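Local structure of polyhedrin (Operophtera brumata cypovirus 19, 5A99) at residues A[126-134]-A[174-184]. The protein forms the crystalline matrix of cypovirus polyhedra, the occlusion bodies that probably shelter virus particles outside the insect host. Sequence-based numbering, arbitrary orientation.
Sequences FRVNKYNNI and FDGILFPCHPV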
loop_
_atom_site.group_PDB
_atom_site.type_symbol
_atom_site.label_atom_id
_atom_site.label_comp_id
_atom_site.label_asym_id
_atom_site.label_seq_id
_atom_site.Cartn_x
_atom_site.Cartn_y
_atom_site.Cartn_z
ATOM N N PHE A 126 14.038 -10.724 -6.345
ATOM C CA PHE A 126 12.964 -11.616 -5.948
ATOM C C PHE A 126 13.428 -12.400 -4.721
ATOM O O PHE A 126 14.475 -13.040 -4.755
ATOM C CB PHE A 126 12.624 -12.552 -7.122
ATOM C CG PHE A 126 11.514 -13.512 -6.837
ATOM C CD1 PHE A 126 10.188 -13.136 -6.999
ATOM C CD2 PHE A 126 11.796 -14.799 -6.411
ATOM C CE1 PHE A 126 9.172 -14.027 -6.725
ATOM C CE2 PHE A 126 10.781 -15.696 -6.132
ATOM C CZ PHE A 126 9.472 -15.316 -6.292
ATOM N N ARG A 127 12.661 -12.330 -3.634
ATOM C CA ARG A 127 13.078 -12.936 -2.372
ATOM C C ARG A 127 11.901 -13.567 -1.665
ATOM O O ARG A 127 10.929 -12.885 -1.321
ATOM C CB ARG A 127 13.719 -11.882 -1.451
ATOM C CG ARG A 127 14.307 -12.444 -0.136
ATOM C CD ARG A 127 14.771 -11.331 0.757
ATOM N NE ARG A 127 13.637 -10.490 1.138
ATOM C CZ ARG A 127 13.735 -9.263 1.629
ATOM N NH1 ARG A 127 14.922 -8.704 1.801
ATOM N NH2 ARG A 127 12.637 -8.588 1.951
ATOM N N VAL A 128 11.983 -14.876 -1.460
ATOM C CA VAL A 128 10.999 -15.586 -0.660
ATOM C C VAL A 128 11.547 -15.683 0.754
ATOM O O VAL A 128 12.462 -16.459 1.020
ATOM C CB VAL A 128 10.729 -17.008 -1.208
ATOM C CG1 VAL A 128 9.620 -17.687 -0.412
ATOM C CG2 VAL A 128 10.360 -16.959 -2.674
ATOM N N ASN A 129 11.026 -14.859 1.652
ATOM C CA ASN A 129 11.349 -15.002 3.064
ATOM C C ASN A 129 10.534 -16.128 3.692
ATOM O O ASN A 129 9.558 -16.610 3.110
ATOM C CB ASN A 129 11.065 -13.707 3.818
ATOM C CG ASN A 129 12.233 -12.739 3.783
ATOM O OD1 ASN A 129 13.317 -13.062 3.300
ATOM N ND2 ASN A 129 12.015 -11.541 4.316
ATOM N N LYS A 130 10.953 -16.553 4.876
ATOM C CA LYS A 130 10.132 -17.396 5.729
ATOM C C LYS A 130 8.926 -16.588 6.200
ATOM O O LYS A 130 8.886 -15.365 6.050
ATOM C CB LYS A 130 10.920 -17.805 6.970
ATOM C CG LYS A 130 12.198 -18.597 6.725
ATOM C CD LYS A 130 12.836 -18.943 8.068
ATOM C CE LYS A 130 13.983 -19.937 7.938
ATOM N NZ LYS A 130 13.528 -21.367 8.020
ATOM N N TYR A 131 7.964 -17.268 6.814
ATOM C CA TYR A 131 6.815 -16.596 7.408
ATOM C C TYR A 131 7.252 -15.458 8.340
ATOM O O TYR A 131 6.627 -14.396 8.369
ATOM C CB TYR A 131 5.966 -17.608 8.188
ATOM C CG TYR A 131 4.627 -17.082 8.673
ATOM C CD1 TYR A 131 4.537 -16.251 9.792
ATOM C CD2 TYR A 131 3.449 -17.437 8.026
ATOM C CE1 TYR A 131 3.302 -15.784 10.244
ATOM C CE2 TYR A 131 2.225 -16.984 8.470
ATOM C CZ TYR A 131 2.150 -16.151 9.569
ATOM O OH TYR A 131 0.913 -15.707 9.982
ATOM N N ASN A 132 8.325 -15.684 9.098
ATOM C CA ASN A 132 8.745 -14.730 10.121
ATOM C C ASN A 132 9.275 -13.434 9.517
ATOM O O ASN A 132 9.448 -12.444 10.220
ATOM C CB ASN A 132 9.769 -15.356 11.080
ATOM C CG ASN A 132 11.077 -15.781 10.386
ATOM O OD1 ASN A 132 11.487 -15.209 9.376
ATOM N ND2 ASN A 132 11.733 -16.796 10.941
ATOM N N ASN A 133 9.515 -13.466 8.205
ATOM C CA ASN A 133 9.804 -12.279 7.408
ATOM C C ASN A 133 11.078 -11.536 7.819
ATOM O O ASN A 133 11.148 -10.301 7.731
ATOM C CB ASN A 133 8.603 -11.328 7.440
ATOM C CG ASN A 133 8.720 -10.186 6.443
ATOM O OD1 ASN A 133 9.312 -10.320 5.366
ATOM N ND2 ASN A 133 8.137 -9.050 6.796
ATOM N N ILE A 134 12.088 -12.293 8.240
ATOM C CA ILE A 134 13.409 -11.732 8.506
ATOM C C ILE A 134 14.339 -12.108 7.367
ATOM O O ILE A 134 14.493 -13.288 7.021
ATOM C CB ILE A 134 13.981 -12.203 9.858
ATOM C CG1 ILE A 134 13.035 -11.767 10.991
ATOM C CG2 ILE A 134 15.400 -11.648 10.078
ATOM C CD1 ILE A 134 13.324 -12.448 12.315
ATOM N N PHE A 174 7.812 -24.298 -3.196
ATOM C CA PHE A 174 7.781 -23.995 -1.770
ATOM C C PHE A 174 7.819 -25.304 -0.972
ATOM O O PHE A 174 6.885 -25.617 -0.221
ATOM C CB PHE A 174 6.528 -23.212 -1.399
ATOM C CG PHE A 174 6.350 -21.928 -2.163
ATOM C CD1 PHE A 174 7.186 -20.839 -1.936
ATOM C CD2 PHE A 174 5.323 -21.799 -3.090
ATOM C CE1 PHE A 174 7.006 -19.666 -2.622
ATOM C CE2 PHE A 174 5.139 -20.633 -3.774
ATOM C CZ PHE A 174 5.980 -19.557 -3.543
ATOM N N ASP A 175 8.893 -26.065 -1.145
ATOM C CA ASP A 175 9.064 -27.317 -0.416
ATOM C C ASP A 175 10.184 -27.223 0.629
ATOM O O ASP A 175 10.652 -28.238 1.145
ATOM C CB ASP A 175 9.326 -28.479 -1.383
ATOM C CG ASP A 175 10.560 -28.268 -2.246
ATOM O OD1 ASP A 175 11.356 -27.341 -1.961
ATOM O OD2 ASP A 175 10.731 -29.031 -3.218
ATOM N N GLY A 176 10.608 -25.998 0.930
ATOM C CA GLY A 176 11.580 -25.750 1.974
ATOM C C GLY A 176 13.029 -26.076 1.627
ATOM O O GLY A 176 13.914 -25.783 2.422
ATOM N N ILE A 177 13.283 -26.669 0.458
ATOM C CA ILE A 177 14.643 -27.071 0.086
ATOM C C ILE A 177 15.494 -25.905 -0.420
ATOM O O ILE A 177 16.632 -25.740 0.010
ATOM C CB ILE A 177 14.654 -28.214 -0.975
ATOM C CG1 ILE A 177 14.081 -29.499 -0.373
ATOM C CG2 ILE A 177 16.076 -28.465 -1.495
ATOM C CD1 ILE A 177 13.954 -30.645 -1.356
ATOM N N LEU A 178 14.957 -25.116 -1.345
ATOM C CA LEU A 178 15.638 -23.910 -1.798
ATOM C C LEU A 178 14.812 -22.666 -1.467
ATOM O O LEU A 178 15.338 -21.559 -1.402
ATOM C CB LEU A 178 15.908 -23.977 -3.300
ATOM C CG LEU A 178 16.763 -25.165 -3.750
ATOM C CD1 LEU A 178 16.766 -25.295 -5.275
ATOM C CD2 LEU A 178 18.185 -25.053 -3.200
ATOM N N PHE A 179 13.516 -22.855 -1.267
ATOM C CA PHE A 179 12.617 -21.758 -0.927
ATOM C C PHE A 179 11.785 -22.189 0.259
ATOM O O PHE A 179 11.414 -23.353 0.358
ATOM C CB PHE A 179 11.678 -21.428 -2.086
ATOM C CG PHE A 179 12.385 -20.998 -3.327
ATOM C CD1 PHE A 179 12.845 -19.698 -3.462
ATOM C CD2 PHE A 179 12.592 -21.893 -4.360
ATOM C CE1 PHE A 179 13.503 -19.295 -4.613
ATOM C CE2 PHE A 179 13.248 -21.507 -5.506
ATOM C CZ PHE A 179 13.706 -20.205 -5.640
ATOM N N PRO A 180 11.498 -21.251 1.169
ATOM C CA PRO A 180 10.678 -21.561 2.342
ATOM C C PRO A 180 9.344 -22.239 1.986
ATOM O O PRO A 180 8.703 -21.872 0.998
ATOM C CB PRO A 180 10.454 -20.187 2.974
ATOM C CG PRO A 180 11.695 -19.415 2.608
ATOM C CD PRO A 180 12.057 -19.889 1.223
ATOM N N CYS A 181 8.950 -23.223 2.795
ATOM C CA CYS A 181 7.655 -23.890 2.651
ATOM C C CYS A 181 6.473 -22.961 2.859
ATOM O O CYS A 181 5.420 -23.156 2.260
ATOM C CB CYS A 181 7.524 -25.024 3.671
ATOM S SG CYS A 181 8.137 -26.623 3.139
ATOM N N HIS A 182 6.650 -21.975 3.732
ATOM C CA HIS A 182 5.573 -21.081 4.161
ATOM C C HIS A 182 6.029 -19.661 3.865
ATOM O O HIS A 182 6.616 -18.992 4.709
ATOM C CB HIS A 182 5.282 -21.273 5.649
ATOM C CG HIS A 182 5.145 -22.713 6.048
ATOM N ND1 HIS A 182 3.962 -23.407 5.921
ATOM C CD2 HIS A 182 6.044 -23.593 6.542
ATOM C CE1 HIS A 182 4.137 -24.652 6.330
ATOM N NE2 HIS A 182 5.391 -24.791 6.713
ATOM N N PRO A 183 5.769 -19.209 2.636
ATOM C CA PRO A 183 6.463 -18.069 2.035
ATOM C C PRO A 183 5.889 -16.697 2.352
ATOM O O PRO A 183 4.681 -16.527 2.563
ATOM C CB PRO A 183 6.322 -18.342 0.532
ATOM C CG PRO A 183 5.000 -19.009 0.417
ATOM C CD PRO A 183 4.862 -19.862 1.679
ATOM N N VAL A 184 6.805 -15.735 2.419
ATOM C CA VAL A 184 6.508 -14.313 2.306
ATOM C C VAL A 184 7.274 -13.909 1.046
ATOM O O VAL A 184 8.392 -14.372 0.829
ATOM C CB VAL A 184 7.024 -13.520 3.511
ATOM C CG1 VAL A 184 7.121 -12.038 3.175
ATOM C CG2 VAL A 184 6.129 -13.745 4.754
#
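V128 meets residues 174-184 with both methyls, a worked example of how one branched side chain can meet several residues of a loop at once. V128 CG1, held anti to the backbone N (chi1 -176°), packs tightly on P183 CB at 3.5 Å. It also touches P180 CD and reaches the edge of the F174 ring, near its plane. V128 CG2 approaches F179 CD1 obliquely at 3.8 Å. P183 CG lies over one face of that F174 ring, displaced toward its rim, so proline and valine meet it from different directions. Beside this apolar group, N129 and V184 form an antiparallel hydrogen-bonded pair, where strand 184-190 leaves the loop and joins strand 125-129 in a three-stranded sheet. Its two bonds are unequal: V184 N to N129 O is nearly straight (3.0 Å, 171°), while N129 N to V184 O, though short, is weak because it is bent at the hydrogen (126°). V184 CG1 rests 3.5 Å from N133 OD1, crossing that side chain at about a right angle. N133 OD1 accepts in turn from N129 ND2 (3.1 Å), and the type I turn K130-N133 brings the two asparagines together. Further out, N133 O accepts from Q52 of the second subunit, whose P216 packs on V184.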